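Local structure of multicopper oxidase type 1 (Nitrosomonas europaea, 3G5W) at residues Arg191-Gly196 with Gly233-Val238; Lys2-Leu7 with Thr45-Asn50; Lys133-Asp138 with Gly185-Leu190. The protein probably works as a copper-dependent oxidoreductase, a two-domain multicopper oxidase of the laccase kind that carries a blue copper site and copper-oxygen clusters. All coordinates share one frame; numbering follows the deposited sequence.

Contact 1. Residues Arg191-Gly196 with Gly233-Val238; sequences RLIGAG and GERYDV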
loop_
_atom_site.group_PDB
_atom_site.type_symbol
_atom_site.label_atom_id
_atom_site.label_comp_id
_atom_site.label_asym_id
_atom_site.label_seq_id
_atom_site.Cartn_x
_atom_site.Cartn_y
_atom_site.Cartn_z
ATOM N N ARG A 191 3.109 3.519 -18.616
ATOM C CA ARG A 191 2.972 4.650 -17.707
ATOM C C ARG A 191 1.720 4.423 -16.852
ATOM O O ARG A 191 0.595 4.654 -17.305
ATOM C CB ARG A 191 2.909 5.961 -18.497
ATOM C CG ARG A 191 4.126 6.198 -19.415
ATOM C CD ARG A 191 3.976 7.494 -20.209
ATOM N NE ARG A 191 5.116 7.765 -21.094
ATOM C CZ ARG A 191 6.020 8.720 -20.896
ATOM N NH1 ARG A 191 5.957 9.511 -19.828
ATOM N NH2 ARG A 191 7.000 8.892 -21.782
ATOM N N LEU A 192 1.925 3.922 -15.633
ATOM C CA LEU A 192 0.821 3.575 -14.744
ATOM C C LEU A 192 0.453 4.789 -13.911
ATOM O O LEU A 192 1.317 5.401 -13.288
ATOM C CB LEU A 192 1.208 2.409 -13.815
ATOM C CG LEU A 192 1.807 1.131 -14.424
ATOM C CD1 LEU A 192 2.132 0.122 -13.323
ATOM C CD2 LEU A 192 0.883 0.519 -15.476
ATOM N N ILE A 193 -0.831 5.140 -13.907
ATOM C CA ILE A 193 -1.316 6.288 -13.146
ATOM C C ILE A 193 -2.406 5.830 -12.181
ATOM O O ILE A 193 -3.394 5.228 -12.595
ATOM C CB ILE A 193 -1.818 7.442 -14.070
ATOM C CG1 ILE A 193 -0.735 7.812 -15.108
ATOM C CG2 ILE A 193 -2.213 8.667 -13.224
ATOM C CD1 ILE A 193 -1.182 8.786 -16.209
ATOM N N GLY A 194 -2.189 6.085 -10.892
ATOM C CA GLY A 194 -3.144 5.719 -9.851
ATOM C C GLY A 194 -4.225 6.778 -9.729
ATOM O O GLY A 194 -4.171 7.642 -8.856
ATOM N N ALA A 195 -5.202 6.710 -10.625
ATOM C CA ALA A 195 -6.281 7.693 -10.668
ATOM C C ALA A 195 -7.377 7.373 -9.654
ATOM O O ALA A 195 -8.225 8.225 -9.356
ATOM C CB ALA A 195 -6.855 7.784 -12.085
ATOM N N GLY A 196 -7.331 6.162 -9.099
ATOM C CA GLY A 196 -8.394 5.654 -8.241
ATOM C C GLY A 196 -8.195 5.838 -6.754
ATOM O O GLY A 196 -7.228 6.466 -6.311
ATOM N N GLY A 233 -2.685 8.709 -6.695
ATOM C CA GLY A 233 -1.849 9.883 -6.953
ATOM C C GLY A 233 -0.460 9.576 -7.496
ATOM O O GLY A 233 0.140 10.415 -8.166
ATOM N N GLU A 234 0.053 8.383 -7.201
ATOM C CA GLU A 234 1.379 7.965 -7.683
ATOM C C GLU A 234 1.364 7.653 -9.171
ATOM O O GLU A 234 0.333 7.275 -9.725
ATOM C CB GLU A 234 1.870 6.724 -6.938
ATOM C CG GLU A 234 2.070 6.906 -5.449
ATOM C CD GLU A 234 2.818 5.737 -4.842
ATOM O OE1 GLU A 234 2.205 4.654 -4.668
ATOM O OE2 GLU A 234 4.029 5.899 -4.560
ATOM N N ARG A 235 2.521 7.824 -9.813
ATOM C CA ARG A 235 2.734 7.292 -11.146
ATOM C C ARG A 235 4.014 6.487 -11.137
ATOM O O ARG A 235 4.996 6.884 -10.503
ATOM C CB ARG A 235 2.845 8.402 -12.196
ATOM C CG ARG A 235 1.536 9.134 -12.507
ATOM C CD ARG A 235 1.283 10.263 -11.524
ATOM N NE ARG A 235 2.254 11.340 -11.680
ATOM C CZ ARG A 235 2.720 12.087 -10.688
ATOM N NH1 ARG A 235 2.316 11.876 -9.437
ATOM N NH2 ARG A 235 3.610 13.040 -10.947
ATOM N N TYR A 236 3.988 5.357 -11.839
ATOM C CA TYR A 236 5.179 4.561 -12.081
ATOM C C TYR A 236 5.319 4.276 -13.567
ATOM O O TYR A 236 4.357 3.852 -14.208
ATOM C CB TYR A 236 5.113 3.249 -11.298
ATOM C CG TYR A 236 5.346 3.435 -9.815
ATOM C CD1 TYR A 236 6.638 3.533 -9.305
ATOM C CD2 TYR A 236 4.278 3.527 -8.924
ATOM C CE1 TYR A 236 6.867 3.711 -7.943
ATOM C CE2 TYR A 236 4.495 3.705 -7.553
ATOM C CZ TYR A 236 5.793 3.792 -7.072
ATOM O OH TYR A 236 6.027 3.973 -5.723
ATOM N N ASP A 237 6.512 4.523 -14.111
ATOM C CA ASP A 237 6.839 4.081 -15.465
ATOM C C ASP A 237 7.582 2.760 -15.385
ATOM O O ASP A 237 8.651 2.664 -14.767
ATOM C CB ASP A 237 7.683 5.119 -16.221
ATOM C CG ASP A 237 6.939 6.434 -16.456
ATOM O OD1 ASP A 237 7.190 7.079 -17.491
ATOM O OD2 ASP A 237 6.119 6.841 -15.603
ATOM N N VAL A 238 7.007 1.746 -16.015
ATOM C CA VAL A 238 7.577 0.408 -16.011
ATOM C C VAL A 238 8.058 0.088 -17.415
ATOM O O VAL A 238 7.277 0.145 -18.372
ATOM C CB VAL A 238 6.550 -0.648 -15.546
ATOM C CG1 VAL A 238 7.187 -2.037 -15.491
ATOM C CG2 VAL A 238 5.982 -0.276 -14.175
#

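Contact 2. Residues Lys2-Leu7 with Thr45-Asn50; sequences KREFDL and TVNVTN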
loop_
_atom_site.group_PDB
_atom_site.type_symbol
_atom_site.label_atom_id
_atom_site.label_comp_id
_atom_site.label_asym_id
_atom_site.label_seq_id
_atom_site.Cartn_x
_atom_site.Cartn_y
_atom_site.Cartn_z
ATOM N N LYS A 2 5.141 28.071 -27.169
ATOM C CA LYS A 2 3.822 28.417 -26.634
ATOM C C LYS A 2 2.769 27.475 -27.187
ATOM O O LYS A 2 2.676 27.278 -28.400
ATOM C CB LYS A 2 3.451 29.873 -26.945
ATOM C CG LYS A 2 4.055 30.900 -25.986
ATOM C CD LYS A 2 5.262 31.607 -26.590
ATOM C CE LYS A 2 6.013 32.430 -25.551
ATOM N NZ LYS A 2 6.786 31.555 -24.623
ATOM N N ARG A 3 1.984 26.881 -26.295
ATOM C CA ARG A 3 0.915 25.975 -26.699
ATOM C C ARG A 3 -0.385 26.358 -26.008
ATOM O O ARG A 3 -0.406 26.575 -24.798
ATOM C CB ARG A 3 1.288 24.516 -26.397
ATOM C CG ARG A 3 2.599 24.067 -27.042
ATOM C CD ARG A 3 2.726 22.563 -27.077
ATOM N NE ARG A 3 4.016 22.129 -27.611
ATOM C CZ ARG A 3 4.281 21.944 -28.904
ATOM N NH1 ARG A 3 3.355 22.173 -29.831
ATOM N NH2 ARG A 3 5.489 21.536 -29.273
ATOM N N GLU A 4 -1.457 26.467 -26.788
ATOM C CA GLU A 4 -2.764 26.845 -26.247
ATOM C C GLU A 4 -3.840 25.836 -26.608
ATOM O O GLU A 4 -4.061 25.530 -27.791
ATOM C CB GLU A 4 -3.173 28.265 -26.678
ATOM C CG GLU A 4 -4.513 28.725 -26.084
ATOM C CD GLU A 4 -4.656 30.244 -25.956
ATOM O OE1 GLU A 4 -3.692 30.992 -26.249
ATOM O OE2 GLU A 4 -5.752 30.688 -25.547
ATOM N N PHE A 5 -4.512 25.334 -25.578
ATOM C CA PHE A 5 -5.535 24.318 -25.743
ATOM C C PHE A 5 -6.857 24.771 -25.127
ATOM O O PHE A 5 -6.879 25.635 -24.241
ATOM C CB PHE A 5 -5.102 23.004 -25.085
ATOM C CG PHE A 5 -3.688 22.574 -25.410
ATOM C CD1 PHE A 5 -3.301 22.317 -26.721
ATOM C CD2 PHE A 5 -2.759 22.382 -24.388
ATOM C CE1 PHE A 5 -2.004 21.896 -27.010
ATOM C CE2 PHE A 5 -1.458 21.962 -24.664
ATOM C CZ PHE A 5 -1.080 21.717 -25.975
ATOM N N ASP A 6 -7.947 24.173 -25.602
ATOM C CA ASP A 6 -9.284 24.412 -25.058
ATOM C C ASP A 6 -9.868 23.110 -24.523
ATOM O O ASP A 6 -9.766 22.062 -25.173
ATOM C CB ASP A 6 -10.232 24.978 -26.125
ATOM C CG ASP A 6 -9.895 26.414 -26.536
ATOM O OD1 ASP A 6 -9.233 27.150 -25.773
ATOM O OD2 ASP A 6 -10.312 26.816 -27.645
ATOM N N LEU A 7 -10.483 23.179 -23.344
ATOM C CA LEU A 7 -11.262 22.065 -22.812
ATOM C C LEU A 7 -12.657 22.504 -22.403
ATOM O O LEU A 7 -12.829 23.562 -21.805
ATOM C CB LEU A 7 -10.568 21.436 -21.595
ATOM C CG LEU A 7 -9.321 20.575 -21.805
ATOM C CD1 LEU A 7 -8.741 20.177 -20.458
ATOM C CD2 LEU A 7 -9.633 19.333 -22.626
ATOM N N THR A 45 -1.045 27.082 -22.092
ATOM C CA THR A 45 -2.264 27.808 -21.744
ATOM C C THR A 45 -3.464 26.892 -21.988
ATOM O O THR A 45 -3.623 26.334 -23.081
ATOM C CB THR A 45 -2.415 29.101 -22.592
ATOM O OG1 THR A 45 -1.315 29.978 -22.331
ATOM C CG2 THR A 45 -3.712 29.825 -22.266
ATOM N N VAL A 46 -4.308 26.725 -20.973
ATOM C CA VAL A 46 -5.502 25.896 -21.130
ATOM C C VAL A 46 -6.752 26.677 -20.742
ATOM O O VAL A 46 -6.888 27.105 -19.594
ATOM C CB VAL A 46 -5.435 24.577 -20.315
ATOM C CG1 VAL A 46 -6.616 23.675 -20.671
ATOM C CG2 VAL A 46 -4.118 23.843 -20.565
ATOM N N ASN A 47 -7.642 26.867 -21.713
ATOM C CA ASN A 47 -8.928 27.522 -21.479
ATOM C C ASN A 47 -9.979 26.468 -21.172
ATOM O O ASN A 47 -10.262 25.600 -22.001
ATOM C CB ASN A 47 -9.334 28.381 -22.688
ATOM C CG ASN A 47 -8.242 29.344 -23.108
ATOM O OD1 ASN A 47 -7.851 30.229 -22.350
ATOM N ND2 ASN A 47 -7.726 29.159 -24.317
ATOM N N VAL A 48 -10.530 26.533 -19.963
ATOM C CA VAL A 48 -11.471 25.524 -19.472
ATOM C C VAL A 48 -12.887 26.087 -19.299
ATOM O O VAL A 48 -13.113 26.941 -18.443
ATOM C CB VAL A 48 -10.969 24.907 -18.134
ATOM C CG1 VAL A 48 -11.910 23.803 -17.655
ATOM C CG2 VAL A 48 -9.564 24.364 -18.307
ATOM N N THR A 49 -13.824 25.594 -20.110
ATOM C CA THR A 49 -15.224 26.030 -20.056
ATOM C C THR A 49 -16.129 24.984 -19.413
ATOM O O THR A 49 -16.229 23.847 -19.885
ATOM C CB THR A 49 -15.761 26.400 -21.462
ATOM O OG1 THR A 49 -14.895 27.371 -22.059
ATOM C CG2 THR A 49 -17.155 26.982 -21.366
ATOM N N ASN A 50 -16.803 25.382 -18.339
ATOM C CA ASN A 50 -17.652 24.471 -17.581
ATOM C C ASN A 50 -19.069 24.417 -18.146
ATOM O O ASN A 50 -19.854 25.347 -17.955
ATOM C CB ASN A 50 -17.666 24.887 -16.107
ATOM C CG ASN A 50 -18.461 23.938 -15.217
ATOM O OD1 ASN A 50 -18.504 24.125 -14.001
ATOM N ND2 ASN A 50 -19.090 22.932 -15.804
#

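Contact 3. Residues Lys133-Asp138 with Gly185-Leu190; sequences KTVTKD and GDVIRL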
loop_
_atom_site.group_PDB
_atom_site.type_symbol
_atom_site.label_atom_id
_atom_site.label_comp_id
_atom_site.label_asym_id
_atom_site.label_seq_id
_atom_site.Cartn_x
_atom_site.Cartn_y
_atom_site.Cartn_z
ATOM N N LYS A 133 15.521 6.117 -24.364
ATOM C CA LYS A 133 15.800 6.043 -25.801
ATOM C C LYS A 133 15.659 4.625 -26.365
ATOM O O LYS A 133 15.455 4.453 -27.572
ATOM C CB LYS A 133 17.181 6.635 -26.118
ATOM C CG LYS A 133 17.307 8.104 -25.743
ATOM C CD LYS A 133 18.725 8.612 -25.944
ATOM C CE LYS A 133 18.831 9.490 -27.175
ATOM N NZ LYS A 133 18.463 10.913 -26.864
ATOM N N THR A 134 15.744 3.616 -25.495
ATOM C CA THR A 134 15.548 2.219 -25.909
ATOM C C THR A 134 14.074 1.864 -26.165
ATOM O O THR A 134 13.773 0.868 -26.826
ATOM C CB THR A 134 16.129 1.214 -24.877
ATOM O OG1 THR A 134 15.324 1.204 -23.688
ATOM C CG2 THR A 134 17.568 1.568 -24.512
ATOM N N VAL A 135 13.165 2.681 -25.638
ATOM C CA VAL A 135 11.727 2.418 -25.721
ATOM C C VAL A 135 11.231 2.517 -27.162
ATOM O O VAL A 135 11.484 3.517 -27.847
ATOM C CB VAL A 135 10.926 3.409 -24.840
ATOM C CG1 VAL A 135 9.417 3.234 -25.049
ATOM C CG2 VAL A 135 11.295 3.229 -23.367
ATOM N N THR A 136 10.521 1.486 -27.611
ATOM C CA THR A 136 9.955 1.478 -28.969
ATOM C C THR A 136 8.452 1.785 -29.003
ATOM O O THR A 136 7.932 2.231 -30.037
ATOM C CB THR A 136 10.189 0.132 -29.674
ATOM O OG1 THR A 136 9.547 -0.911 -28.934
ATOM C CG2 THR A 136 11.673 -0.170 -29.785
ATOM N N LYS A 137 7.756 1.506 -27.899
ATOM C CA LYS A 137 6.301 1.750 -27.788
ATOM C C LYS A 137 5.931 2.258 -26.379
ATOM O O LYS A 137 6.410 1.744 -25.377
ATOM C CB LYS A 137 5.487 0.488 -28.092
ATOM C CG LYS A 137 5.788 -0.236 -29.407
ATOM C CD LYS A 137 4.770 -1.356 -29.676
ATOM C CE LYS A 137 3.513 -0.808 -30.362
ATOM N NZ LYS A 137 2.599 -1.878 -30.888
ATOM N N ASP A 138 5.044 3.248 -26.324
ATOM C CA ASP A 138 4.739 3.961 -25.090
ATOM C C ASP A 138 3.229 3.851 -24.826
ATOM O O ASP A 138 2.429 4.137 -25.713
ATOM C CB ASP A 138 5.159 5.424 -25.272
ATOM C CG ASP A 138 5.562 6.104 -23.975
ATOM O OD1 ASP A 138 5.145 5.657 -22.890
ATOM O OD2 ASP A 138 6.296 7.114 -24.045
ATOM N N GLY A 185 11.933 -8.067 -29.559
ATOM C CA GLY A 185 12.856 -6.941 -29.720
ATOM C C GLY A 185 12.281 -5.587 -29.323
ATOM O O GLY A 185 13.029 -4.626 -29.143
ATOM N N ASP A 186 10.955 -5.502 -29.195
ATOM C CA ASP A 186 10.294 -4.279 -28.725
ATOM C C ASP A 186 10.689 -4.004 -27.282
ATOM O O ASP A 186 11.059 -4.918 -26.537
ATOM C CB ASP A 186 8.765 -4.406 -28.785
ATOM C CG ASP A 186 8.159 -3.851 -30.070
ATOM O OD1 ASP A 186 8.644 -2.832 -30.615
ATOM O OD2 ASP A 186 7.152 -4.426 -30.519
ATOM N N VAL A 187 10.631 -2.735 -26.900
ATOM C CA VAL A 187 10.819 -2.333 -25.515
ATOM C C VAL A 187 9.660 -1.406 -25.214
ATOM O O VAL A 187 9.522 -0.357 -25.845
ATOM C CB VAL A 187 12.157 -1.590 -25.305
ATOM C CG1 VAL A 187 12.245 -1.010 -23.879
ATOM C CG2 VAL A 187 13.335 -2.518 -25.592
ATOM N N ILE A 188 8.803 -1.804 -24.283
ATOM C CA ILE A 188 7.623 -0.988 -23.989
ATOM C C ILE A 188 7.743 -0.254 -22.659
ATOM O O ILE A 188 8.384 -0.725 -21.719
ATOM C CB ILE A 188 6.276 -1.771 -24.108
ATOM C CG1 ILE A 188 6.110 -2.794 -22.976
ATOM C CG2 ILE A 188 6.152 -2.430 -25.496
ATOM C CD1 ILE A 188 4.813 -3.609 -23.048
ATOM N N ARG A 189 7.127 0.917 -22.616
ATOM C CA ARG A 189 7.063 1.730 -21.424
ATOM C C ARG A 189 5.595 1.808 -21.038
ATOM O O ARG A 189 4.788 2.337 -21.796
ATOM C CB ARG A 189 7.619 3.111 -21.736
ATOM C CG ARG A 189 7.650 4.089 -20.576
ATOM C CD ARG A 189 8.304 5.393 -21.033
ATOM N NE ARG A 189 8.416 6.357 -19.943
ATOM C CZ ARG A 189 9.291 7.362 -19.909
ATOM N NH1 ARG A 189 9.318 8.182 -18.865
ATOM N NH2 ARG A 189 10.150 7.543 -20.908
ATOM N N LEU A 190 5.250 1.235 -19.887
ATOM C CA LEU A 190 3.907 1.359 -19.340
ATOM C C LEU A 190 3.869 2.478 -18.309
ATOM O O LEU A 190 4.517 2.402 -17.258
ATOM C CB LEU A 190 3.437 0.048 -18.704
ATOM C CG LEU A 190 3.591 -1.268 -19.474
ATOM C CD1 LEU A 190 3.138 -2.433 -18.589
ATOM C CD2 LEU A 190 2.830 -1.249 -20.795
#

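Contact 1. Residues Arg191-Gly196 with Gly233-Val238
R191 and D237 each lay CG beside the backbone N (chi1 -57° and -64°) and stand on the same sheet face as a non-hydrogen-bonded antiparallel pair. The R191 chain runs extended from CG to NE, and D237 OD1 comes over one face of its guanidinium. OD1 lies 3.6 Å from R191 NH1, well out of the guanidinium plane, so this salt bridge rests on charge alone. The directed ion pairs lie outside the two segments: R191 NE with D138, and D237 OD1 with R189. On the same face I193 CG1 packs on R235 CG at 3.7 Å. The R235 chain bends about its CB-CG and CG-CD bonds and turns NH1 back to G233 O, 2.9 Å away in the guanidinium plane. Its NH2 pairs with D226 of a neighbouring subunit. The backbones are antiparallel neighbours in a sheet of the second cupredoxin-like domain. L192 and Y236 form the hydrogen-bonded pair, with L192 N to Y236 O at 2.8 Å and Y236 N to L192 O at 3.0 Å. From the other face L192 CD1 reaches V238 CG2 at 4.0 Å. G194 centres an inverse gamma turn; its N bonds E234 O, and its O takes G233 N at 2.8 Å.

Contact 2. Residues Lys2-Leu7 with Thr45-Asn50
R3 O accepts the N-H of T45, in the pairing of parallel strands 2-15 and 43-50 in a sheet of the first cupredoxin-like domain. The guanidinium of R3 turns elsewhere, to D42. E4 lies alongside T45, pointing the same way, with CD 3.8 Å from T45 CG2. Its CG is anti to the backbone N (chi1 -178°), and the extended chain carries OE2 to N47 ND2. That bond is 2.8 Å long and uses the anti lone pair of OE2. F5 gives its N-H to T45 O and takes that of N47 on its own O. The ring of F5 has V46 CG2 at its edge, 4.3 Å from CD2, and also packs on I36 and V38 of strand 35-39. D6 stands on the same face as E4 and grips the same amide. L7 shares the face of F5, bonds N47 O and T49 N through its backbone, and lays CD1 4.1 Å from V46 CG1. Bonds to E4 and D6 across the strands, and T89 on its OD1, fix the rotation of the N47 amide. Both carboxylate oxygens lie close to the amide plane, and D6 OD1 meets ND2 at 2.9 Å with an N-H...O angle of 163°.

Contact 3. Residues Lys133-Asp138 with Gly185-Leu190
D186 meets T136 through its carboxylate. CB of D186 comes to 3.6 Å from T136 OG1, and CG is nearer still. OD1 takes the T136 hydroxyl at 2.7 Å, on the anti side and 35° out of the carboxylate plane. OD2 lies 4.0 Å from K137 CD and accepts the N-H of K183, while the K137 ammonium goes to R181 O. T136 OG1 stands between its backbone N and carbonyl carbon (chi1 61°), where it can also receive V187 N at 2.9 Å. The hydroxyl therefore donates to D186 and accepts from V187. With an alanine for D186, the T136 hydroxyl would probably lose its acceptor and K183 N its carboxylate. V187 O takes two donors, T136 N at 2.7 Å and K137 N at 3.3 Å. Beside this, V135 CG1 packs on R189 CB at 3.8 Å. The D138 and R189 side chains run side by side with no N-H aimed at D138; R189 NH2 pairs with E132, and R191 and D237 take the other charges. R189 N bonds K137 O. The parallel pairing of strands 137-146 and 187-194 begins here, at K137 with I188, as two neighbours in the mixed sheet of the second cupredoxin-like domain.

Overall arrangement
Along the chain contact 2 comes first, then contact 3, then contact 1. Contacts 3 and 1 both use strand 187-194 and have centres about 17 Å apart. In that sheet the order is 137-146, 187-194, 235-241, so the shared strand is paired in parallel on one edge and antiparallel on the other. The two contacts meet through a probable backbone hydrogen bond, L190 N to V238 O, and through crossed ion pairs. Together they build one sheet of the second domain, and G233 of contact 1 comes to about 5 Å from a bound Cu-O-Cu cluster. Contact 2 belongs to a sheet of the first domain, its centre about 24 Å from that of contact 1 and 30 Å from that of contact 3. It lies close to the blue copper site: the side chain of V48 is about 9 Å from the copper ion.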